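PDB 1YD7: 2-keto acid:ferredoxin oxidoreductase subunit alpha from Pyrococcus furiosus, which probably catalyses, with its partner subunits, the ferredoxin-dependent oxidative decarboxylation of 2-oxoglutarate to succinyl-CoA. Local coordinates for residues Glu19-Gln24 against Ile29-Ile34. Residues are numbered along the deposited sequence; the frame is centred on the assembly and turned at random.
Sequences EPDFIQ and IARAAI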
loop_
_atom_site.group_PDB
_atom_site.type_symbol
_atom_site.label_atom_id
_atom_site.label_comp_id
_atom_site.label_asym_id
_atom_site.label_seq_id
_atom_site.Cartn_x
_atom_site.Cartn_y
_atom_site.Cartn_z
ATOM N N GLU A 19 4.380 18.669 -7.016
ATOM C CA GLU A 19 4.462 19.813 -6.113
ATOM C C GLU A 19 4.260 19.353 -4.665
ATOM O O GLU A 19 3.846 18.209 -4.439
ATOM C CB GLU A 19 3.431 20.885 -6.503
ATOM C CG GLU A 19 1.995 20.416 -6.430
ATOM C CD GLU A 19 1.018 21.482 -6.833
ATOM O OE1 GLU A 19 1.072 22.608 -6.261
ATOM O OE2 GLU A 19 0.184 21.183 -7.719
ATOM N N PRO A 20 4.601 20.217 -3.679
ATOM C CA PRO A 20 4.420 19.837 -2.293
ATOM C C PRO A 20 2.975 19.891 -1.838
ATOM O O PRO A 20 2.136 20.529 -2.436
ATOM C CB PRO A 20 5.277 20.870 -1.511
ATOM C CG PRO A 20 6.079 21.608 -2.552
ATOM C CD PRO A 20 5.198 21.566 -3.766
ATOM N N ASP A 21 2.703 19.171 -0.782
ATOM C CA ASP A 21 1.408 19.172 -0.185
ATOM C C ASP A 21 1.621 18.711 1.230
ATOM O O ASP A 21 2.493 17.881 1.501
ATOM C CB ASP A 21 0.470 18.201 -0.907
ATOM C CG ASP A 21 -1.001 18.608 -0.806
ATOM O OD1 ASP A 21 -1.364 19.484 0.031
ATOM O OD2 ASP A 21 -1.787 18.074 -1.611
ATOM N N PHE A 22 0.773 19.218 2.108
ATOM C CA PHE A 22 0.915 19.062 3.533
ATOM C C PHE A 22 -0.093 17.986 3.873
ATOM O O PHE A 22 -1.301 18.247 3.900
ATOM C CB PHE A 22 0.609 20.427 4.199
ATOM C CG PHE A 22 0.828 20.471 5.687
ATOM C CD1 PHE A 22 1.993 19.970 6.254
ATOM C CD2 PHE A 22 -0.123 21.066 6.526
ATOM C CE1 PHE A 22 2.206 20.019 7.634
ATOM C CE2 PHE A 22 0.085 21.140 7.887
ATOM C CZ PHE A 22 1.258 20.623 8.450
ATOM N N ILE A 23 0.395 16.765 4.107
ATOM C CA ILE A 23 -0.485 15.592 4.121
ATOM C C ILE A 23 -0.119 14.688 5.249
ATOM O O ILE A 23 0.950 14.824 5.808
ATOM C CB ILE A 23 -0.435 14.797 2.789
ATOM C CG1 ILE A 23 0.975 14.278 2.505
ATOM C CG2 ILE A 23 -0.885 15.663 1.630
ATOM C CD1 ILE A 23 1.064 13.451 1.264
ATOM N N GLN A 24 -1.023 13.773 5.584
ATOM C CA GLN A 24 -0.768 12.814 6.642
ATOM C C GLN A 24 -0.171 11.525 6.071
ATOM O O GLN A 24 -0.149 11.337 4.850
ATOM C CB GLN A 24 -2.050 12.528 7.414
ATOM C CG GLN A 24 -2.512 13.725 8.271
ATOM C CD GLN A 24 -3.791 13.452 8.997
ATOM O OE1 GLN A 24 -4.833 13.283 8.383
ATOM N NE2 GLN A 24 -3.717 13.385 10.312
ATOM N N ILE A 29 0.912 7.168 1.923
ATOM C CA ILE A 29 0.814 5.756 1.505
ATOM C C ILE A 29 -0.092 5.578 0.268
ATOM O O ILE A 29 0.354 5.074 -0.759
ATOM C CB ILE A 29 0.350 4.856 2.682
ATOM C CG1 ILE A 29 1.385 4.879 3.798
ATOM C CG2 ILE A 29 0.109 3.438 2.220
ATOM C CD1 ILE A 29 0.988 4.071 5.051
ATOM N N ALA A 30 -1.319 6.074 0.337
ATOM C CA ALA A 30 -2.258 6.010 -0.783
ATOM C C ALA A 30 -1.762 6.655 -2.084
ATOM O O ALA A 30 -1.875 6.081 -3.171
ATOM C CB ALA A 30 -3.593 6.635 -0.372
ATOM N N ARG A 31 -1.238 7.872 -1.985
ATOM C CA ARG A 31 -0.708 8.548 -3.155
ATOM C C ARG A 31 0.472 7.808 -3.783
ATOM O O ARG A 31 0.577 7.733 -5.011
ATOM C CB ARG A 31 -0.276 9.966 -2.811
ATOM C CG ARG A 31 -1.422 10.858 -2.486
ATOM C CD ARG A 31 -1.008 12.350 -2.461
ATOM N NE ARG A 31 -2.075 13.174 -1.872
ATOM C CZ ARG A 31 -2.149 14.507 -1.951
ATOM N NH1 ARG A 31 -1.271 15.217 -2.650
ATOM N NH2 ARG A 31 -3.147 15.135 -1.352
ATOM N N ALA A 32 1.373 7.321 -2.936
ATOM C CA ALA A 32 2.525 6.538 -3.381
ATOM C C ALA A 32 2.098 5.237 -4.081
ATOM O O ALA A 32 2.617 4.896 -5.140
ATOM C CB ALA A 32 3.425 6.213 -2.200
ATOM N N ALA A 33 1.166 4.521 -3.459
ATOM C CA ALA A 33 0.670 3.260 -3.992
ATOM C C ALA A 33 0.117 3.474 -5.394
ATOM O O ALA A 33 0.527 2.809 -6.326
ATOM C CB ALA A 33 -0.362 2.669 -3.063
ATOM N N ILE A 34 -0.729 4.489 -5.547
ATOM C CA ILE A 34 -1.304 4.846 -6.831
ATOM C C ILE A 34 -0.295 5.327 -7.852
ATOM O O ILE A 34 -0.365 4.951 -9.034
ATOM C CB ILE A 34 -2.429 5.870 -6.630
ATOM C CG1 ILE A 34 -3.616 5.149 -5.982
ATOM C CG2 ILE A 34 -2.811 6.508 -7.925
ATOM C CD1 ILE A 34 -4.779 5.989 -5.687
#
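Arg31 reaches out from helix 25-36 and grips Asp21 on strand 19-24 with both terminal nitrogens. The side chain leaves the helix at CB, which points toward the strand. It then runs extended from CG to NE, and this course carries the guanidinium across to Asp21. NE forms a salt bridge with Glu27, one turn earlier in the helix. CZ comes within 4.0 Å of Ile23 CG2. That methyl, Ile23 CG2, lies over one guanidinium face, displaced toward the rim, 3.8 Å from Arg31 NH2. At the tip, NH1 donates to Asp21 OD2 at 3.1 Å. NH2 donates to the same oxygen, Asp21 OD2, at 3.2 Å. The two bonds make a salt bridge. Both are bent, with N-H...O angles of 147° and 140°. This is an end-on grip on one oxygen, and the carboxylate and guanidinium planes are turned 67° apart. Both nitrogens come from the same face of the carboxylate, NH2 from well above its plane.

The other oxygen, Asp21 OD1, accepts from the backbone N of Phe22 at 3.0 Å. This bond is likely to limit the rotation of the carboxylate. With an alanine in place of Asp21, NH1 and NH2 would probably lose their shared acceptor and Phe22 N its bond to OD1, though Glu27 would still hold NE. Strand 19-24 pairs antiparallel with strand 193-198, and Phe15 and Pro16 also pack on Arg31. The contact thus ties this two-stranded sheet to a helix beside the parallel sheet of the thiamine diphosphate-binding family domain. With Asp21 and Glu27 both bonded to it, the arginine's positive charge is probably well balanced in this largely buried setting.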